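Local coordinates for protein putative Glycerophosphoryl diester phosphodiesterase (Silicibacter pomeroyi, PDB 3L12) that is a putative member of the glycerophosphoryl diester phosphodiesterase family, built as a TIM barrel, and binds a magnesium ion, at residues 45-50 against 143-148; 131-136 against 177-182. All blocks are in the same frame, centred on the assembly; numbering follows the deposited sequence.

Contact 1 (45-50 against 143-148) is a buried parallel strand pairing in the barrel wall, whereas contact 2 (131-136 against 177-182) lies nearer the surface, its centre about 15 Å from the centre of the chain, where helix 129-137 meets the turn after helix 160-176. The centres of the two contacts are about 10 Å apart, and the two touch where strand 145-150 of contact 1 borders both segments of contact 2: segment 131-136 packs against that strand, and Arg182 joins the two contacts. Backbone hydrogen bonds dominate contact 1, which reaches the magnesium ion through Glu50; contact 2 is made of apolar and ring packing.

Contact 1: 45-50 against 143-148. With MG (magnesium ion), chain C.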
# COMPACT_ATOMS: atom_id res chain seq x y z
N GLY A 45 3.73 9.10 -0.67
CA GLY A 45 4.04 10.42 -1.26
C GLY A 45 2.87 11.25 -1.78
O GLY A 45 3.07 12.26 -2.48
N VAL A 46 1.65 10.83 -1.47
CA VAL A 46 0.49 11.51 -1.89
C VAL A 46 0.35 12.73 -0.97
O VAL A 46 0.47 12.62 0.23
CB VAL A 46 -0.72 10.57 -1.83
CG1 VAL A 46 -2.03 11.31 -2.05
CG2 VAL A 46 -0.56 9.41 -2.86
N ARG A 47 0.07 13.88 -1.58
CA ARG A 47 0.01 15.15 -0.87
C ARG A 47 -1.42 15.71 -0.68
O ARG A 47 -1.59 16.81 -0.14
CB ARG A 47 0.83 16.16 -1.64
CG ARG A 47 2.30 15.79 -1.83
CD ARG A 47 3.07 15.86 -0.55
NE ARG A 47 2.75 17.12 0.16
CZ ARG A 47 2.21 17.24 1.40
NH1 ARG A 47 2.01 16.20 2.20
NH2 ARG A 47 1.91 18.46 1.85
N ALA A 48 -2.41 15.00 -1.14
CA ALA A 48 -3.80 15.40 -1.02
C ALA A 48 -4.69 14.19 -0.85
O ALA A 48 -4.47 13.16 -1.47
CB ALA A 48 -4.20 16.17 -2.22
N LEU A 49 -5.69 14.32 0.01
CA LEU A 49 -6.57 13.25 0.36
C LEU A 49 -7.99 13.68 0.18
O LEU A 49 -8.34 14.81 0.50
CB LEU A 49 -6.43 12.91 1.86
CG LEU A 49 -5.07 12.51 2.43
CD1 LEU A 49 -5.14 12.30 3.91
CD2 LEU A 49 -4.57 11.23 1.71
N GLU A 50 -8.83 12.76 -0.28
CA GLU A 50 -10.24 12.95 -0.26
C GLU A 50 -10.86 11.95 0.71
O GLU A 50 -10.41 10.79 0.80
CB GLU A 50 -10.81 12.76 -1.63
CG GLU A 50 -12.31 13.06 -1.79
CD GLU A 50 -13.27 11.92 -1.47
OE1 GLU A 50 -12.85 10.81 -1.17
OE2 GLU A 50 -14.53 12.13 -1.55
N ALA A 143 1.64 18.26 6.13
CA ALA A 143 0.20 17.90 6.21
C ALA A 143 -0.40 17.96 4.82
O ALA A 143 -0.08 18.85 4.05
CB ALA A 143 -0.57 18.82 7.14
N PRO A 144 -1.26 17.00 4.47
CA PRO A 144 -1.86 17.03 3.15
C PRO A 144 -2.96 18.05 2.97
O PRO A 144 -3.54 18.56 3.95
CB PRO A 144 -2.49 15.65 3.04
CG PRO A 144 -2.74 15.26 4.42
CD PRO A 144 -1.69 15.84 5.28
N TYR A 145 -3.28 18.32 1.71
CA TYR A 145 -4.44 19.11 1.37
C TYR A 145 -5.60 18.14 1.55
O TYR A 145 -5.48 16.93 1.26
CB TYR A 145 -4.30 19.65 -0.07
CG TYR A 145 -3.24 20.69 -0.10
CD1 TYR A 145 -1.89 20.36 -0.22
CD2 TYR A 145 -3.56 22.00 0.10
CE1 TYR A 145 -0.91 21.35 -0.13
CE2 TYR A 145 -2.59 22.98 0.14
CZ TYR A 145 -1.28 22.64 0.02
OH TYR A 145 -0.36 23.66 0.09
N LEU A 146 -6.74 18.67 1.99
CA LEU A 146 -7.92 17.85 2.27
C LEU A 146 -9.14 18.27 1.45
O LEU A 146 -9.57 19.43 1.49
CB LEU A 146 -8.26 17.99 3.75
CG LEU A 146 -7.16 17.74 4.79
CD1 LEU A 146 -7.74 18.00 6.18
CD2 LEU A 146 -6.60 16.37 4.73
N LEU A 147 -9.69 17.33 0.71
CA LEU A 147 -10.91 17.50 -0.03
C LEU A 147 -11.93 16.77 0.85
O LEU A 147 -12.08 15.54 0.80
CB LEU A 147 -10.71 16.86 -1.40
CG LEU A 147 -11.59 17.22 -2.54
CD1 LEU A 147 -11.61 18.78 -2.82
CD2 LEU A 147 -11.14 16.45 -3.76
N LEU A 148 -12.60 17.54 1.69
CA LEU A 148 -13.51 17.02 2.72
C LEU A 148 -14.91 16.98 2.16
O LEU A 148 -15.59 18.01 1.97
CB LEU A 148 -13.37 17.89 3.96
CG LEU A 148 -14.06 17.47 5.23
CD1 LEU A 148 -13.47 18.28 6.37
CD2 LEU A 148 -15.61 17.57 5.17
MG MG C . -16.24 10.90 -1.51
O HOH W 1 -15.00 9.28 -1.07
O HOH W 2 -17.82 9.52 -1.94
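Two neighbouring parallel strands of the TIM-barrel wall meet here; both carry ligands of the magnesium site, and Glu50 is the one within these segments. Strand 48-50 runs beside 145-148 at 14° between axes 4.7 Å apart, with Ala48 facing Tyr145, Leu49 facing Leu146 and Glu50 facing Leu147. Leu49 supplies both central bonds: its N donates to Tyr145 O at 2.9 Å, and its O accepts from Leu147 N in a nearly straight bond (177° at the hydrogen). Tyr145 N donates to Arg47 O, which also lies in the plane of the tyrosine ring, at its edge. Before the strand begins, the Arg47 chain is bent at chi2 and chi3, which turns its guanidinium toward Ala143, whose O lies at its edge. Arg47 NH2 donates to Ala143 O at 3.0 Å from above the carbonyl plane, while NH1 bonds to Gln142 O; Ala143 O is gripped a second time by Arg182 NE. The two faces of the pairing differ. Leu49 lays CD1 against Pro144 CG at 3.8 Å, its side chain slanting across the proline ring, on the side where Phe38 and Thr41 of helix 35-43 pack. On the face of Ala48, Glu50, Tyr145 and Leu147, Ala48 CB meets Tyr145 CB at 4.1 Å, and Glu50 CG rests at the same distance from Leu147 CD2. Glu50 has CG anti to its backbone N (chi1 -175°) and then bends at chi2, bringing the carboxylate to the metal, which Asp52 and Glu149 also bind. The two carboxylate oxygens divide the work: Glu50 OE2 binds the magnesium ion at 2.1 Å, whereas Glu50 OE1 accepts a hydrogen bond of 2.6 Å from the O of a water that is itself a ligand of the ion.

Contact 2: 131-136 against 177-182; sequences ELLDLC and YRMEPR
Tyr177 lays its ring against the helix 131-136 at Leu133 and Asp134, with the backbone N of Asp134 3.9 Å above one ring face and offset toward the rim. The ring therefore overlaps the helix backbone as well as its side chains. Tyr177 CE1 comes to 3.6 Å from Asp134 CB. At the preceding residue, Leu133 CB approaches Tyr177 CD2 at 3.8 Å, obliquely to the ring. The Asp134 side chain crosses the ring obliquely: with CG anti to the backbone N (chi1 -165°), Asp134 OD1 reaches 3.8 Å from Tyr177 CE1, and the carboxylate and ring planes stand 34° apart. Deeper in the contact, Leu133 CD2 meets CG of Met179, a selenomethionine, at 4.3 Å. The SE atom of Met179 lies 4.5 Å from Cys136 CB, about one helical turn beyond Leu133, a looser approach than that of the tyrosine ring. Tyr177 and Met179 flank Arg178, the positive-phi residue of the Schellman motif that ends helix 160-176; the turn thus presents both side chains to helix 129-137. On the inner side Leu133 and Cys136 also touch Leu146 of strand 145-150, which makes this a junction between the barrel's helical layer and its wall. The turn has its own polar tie, since Met179 O accepts from Thr183 OG1 at the start of the next strand. The contact itself rests on apolar and ring packing, with the Asp134 carboxylate as the polar exception at the exposed rim, so its hold is probably set more by shape than by directed polar bonds.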
# COMPACT_ATOMS: atom_id res chain seq x y z
N GLU A 131 -10.09 12.64 14.72
CA GLU A 131 -8.95 11.73 14.71
C GLU A 131 -8.17 11.83 13.44
O GLU A 131 -6.95 11.76 13.46
CB GLU A 131 -9.40 10.28 14.94
CG GLU A 131 -9.91 10.09 16.34
CD GLU A 131 -10.62 8.78 16.59
OE1 GLU A 131 -11.22 8.17 15.68
OE2 GLU A 131 -10.62 8.36 17.79
N LEU A 132 -8.86 11.91 12.31
CA LEU A 132 -8.17 12.08 11.06
C LEU A 132 -7.45 13.43 11.03
O LEU A 132 -6.32 13.53 10.56
CB LEU A 132 -9.15 11.94 9.90
CG LEU A 132 -8.53 12.27 8.55
CD1 LEU A 132 -7.31 11.34 8.19
CD2 LEU A 132 -9.60 12.21 7.51
N LEU A 133 -8.09 14.49 11.53
CA LEU A 133 -7.44 15.79 11.47
C LEU A 133 -6.23 15.84 12.39
O LEU A 133 -5.24 16.47 12.04
CB LEU A 133 -8.42 16.91 11.76
CG LEU A 133 -9.58 17.03 10.76
CD1 LEU A 133 -10.52 18.12 11.24
CD2 LEU A 133 -9.20 17.26 9.23
N ASP A 134 -6.30 15.20 13.55
CA ASP A 134 -5.15 15.08 14.46
C ASP A 134 -3.96 14.38 13.76
O ASP A 134 -2.77 14.84 13.80
CB ASP A 134 -5.58 14.31 15.71
CG ASP A 134 -4.61 14.44 16.88
OD1 ASP A 134 -3.78 15.37 16.93
OD2 ASP A 134 -4.72 13.63 17.80
N LEU A 135 -4.26 13.27 13.11
CA LEU A 135 -3.26 12.54 12.35
C LEU A 135 -2.63 13.45 11.29
O LEU A 135 -1.40 13.53 11.19
CB LEU A 135 -3.89 11.33 11.66
CG LEU A 135 -3.03 10.51 10.69
CD1 LEU A 135 -1.91 9.85 11.47
CD2 LEU A 135 -3.84 9.46 9.95
N CYS A 136 -3.45 14.14 10.52
CA CYS A 136 -2.94 14.99 9.42
C CYS A 136 -2.09 16.16 9.96
O CYS A 136 -1.02 16.44 9.45
CB CYS A 136 -4.06 15.54 8.54
SG CYS A 136 -4.88 14.35 7.54
N TYR A 177 -8.15 21.63 15.14
CA TYR A 177 -6.87 21.13 14.67
C TYR A 177 -6.12 22.09 13.71
O TYR A 177 -5.14 21.71 13.06
CB TYR A 177 -7.05 19.71 14.04
CG TYR A 177 -7.48 18.75 15.08
CD1 TYR A 177 -6.56 18.23 15.97
CD2 TYR A 177 -8.82 18.43 15.25
CE1 TYR A 177 -6.95 17.41 16.99
CE2 TYR A 177 -9.23 17.58 16.28
CZ TYR A 177 -8.27 17.08 17.13
OH TYR A 177 -8.61 16.25 18.16
N ARG A 178 -6.59 23.33 13.60
CA ARG A 178 -5.93 24.36 12.80
C ARG A 178 -5.69 23.89 11.37
O ARG A 178 -4.60 24.11 10.79
CB ARG A 178 -4.61 24.80 13.45
CG ARG A 178 -4.75 25.36 14.83
CD ARG A 178 -3.39 25.91 15.30
NE ARG A 178 -3.45 26.68 16.53
CZ ARG A 178 -3.40 28.02 16.65
NH1 ARG A 178 -3.27 28.83 15.59
NH2 ARG A 178 -3.48 28.57 17.86
N MSE A 179 -6.68 23.18 10.81
CA MSE A 179 -6.56 22.67 9.48
C MSE A 179 -7.18 23.56 8.41
O MSE A 179 -7.29 23.16 7.24
CB MSE A 179 -7.09 21.21 9.43
CG MSE A 179 -6.14 20.19 9.99
SE MSE A 179 -4.49 19.99 9.03
CE MSE A 179 -3.27 21.23 9.93
N GLU A 180 -7.57 24.79 8.78
CA GLU A 180 -8.12 25.70 7.78
C GLU A 180 -7.19 25.87 6.55
O GLU A 180 -7.67 25.86 5.44
CB GLU A 180 -8.47 27.08 8.34
CG GLU A 180 -9.45 27.06 9.49
CD GLU A 180 -8.76 27.04 10.85
OE1 GLU A 180 -7.67 26.44 11.01
OE2 GLU A 180 -9.30 27.70 11.76
N PRO A 181 -5.86 25.98 6.73
CA PRO A 181 -5.01 26.20 5.55
C PRO A 181 -4.91 25.07 4.55
O PRO A 181 -4.32 25.25 3.45
CB PRO A 181 -3.61 26.43 6.15
CG PRO A 181 -3.86 26.89 7.54
CD PRO A 181 -5.08 26.10 7.98
N ARG A 182 -5.43 23.91 4.92
CA ARG A 182 -5.41 22.74 4.05
C ARG A 182 -6.78 22.21 3.64
O ARG A 182 -6.85 21.30 2.81
CB ARG A 182 -4.72 21.60 4.79
CG ARG A 182 -3.21 21.79 5.01
CD ARG A 182 -2.49 21.68 3.71
NE ARG A 182 -1.07 21.60 3.95
CZ ARG A 182 -0.28 22.65 4.07
NH1 ARG A 182 -0.78 23.86 3.95
NH2 ARG A 182 1.01 22.48 4.31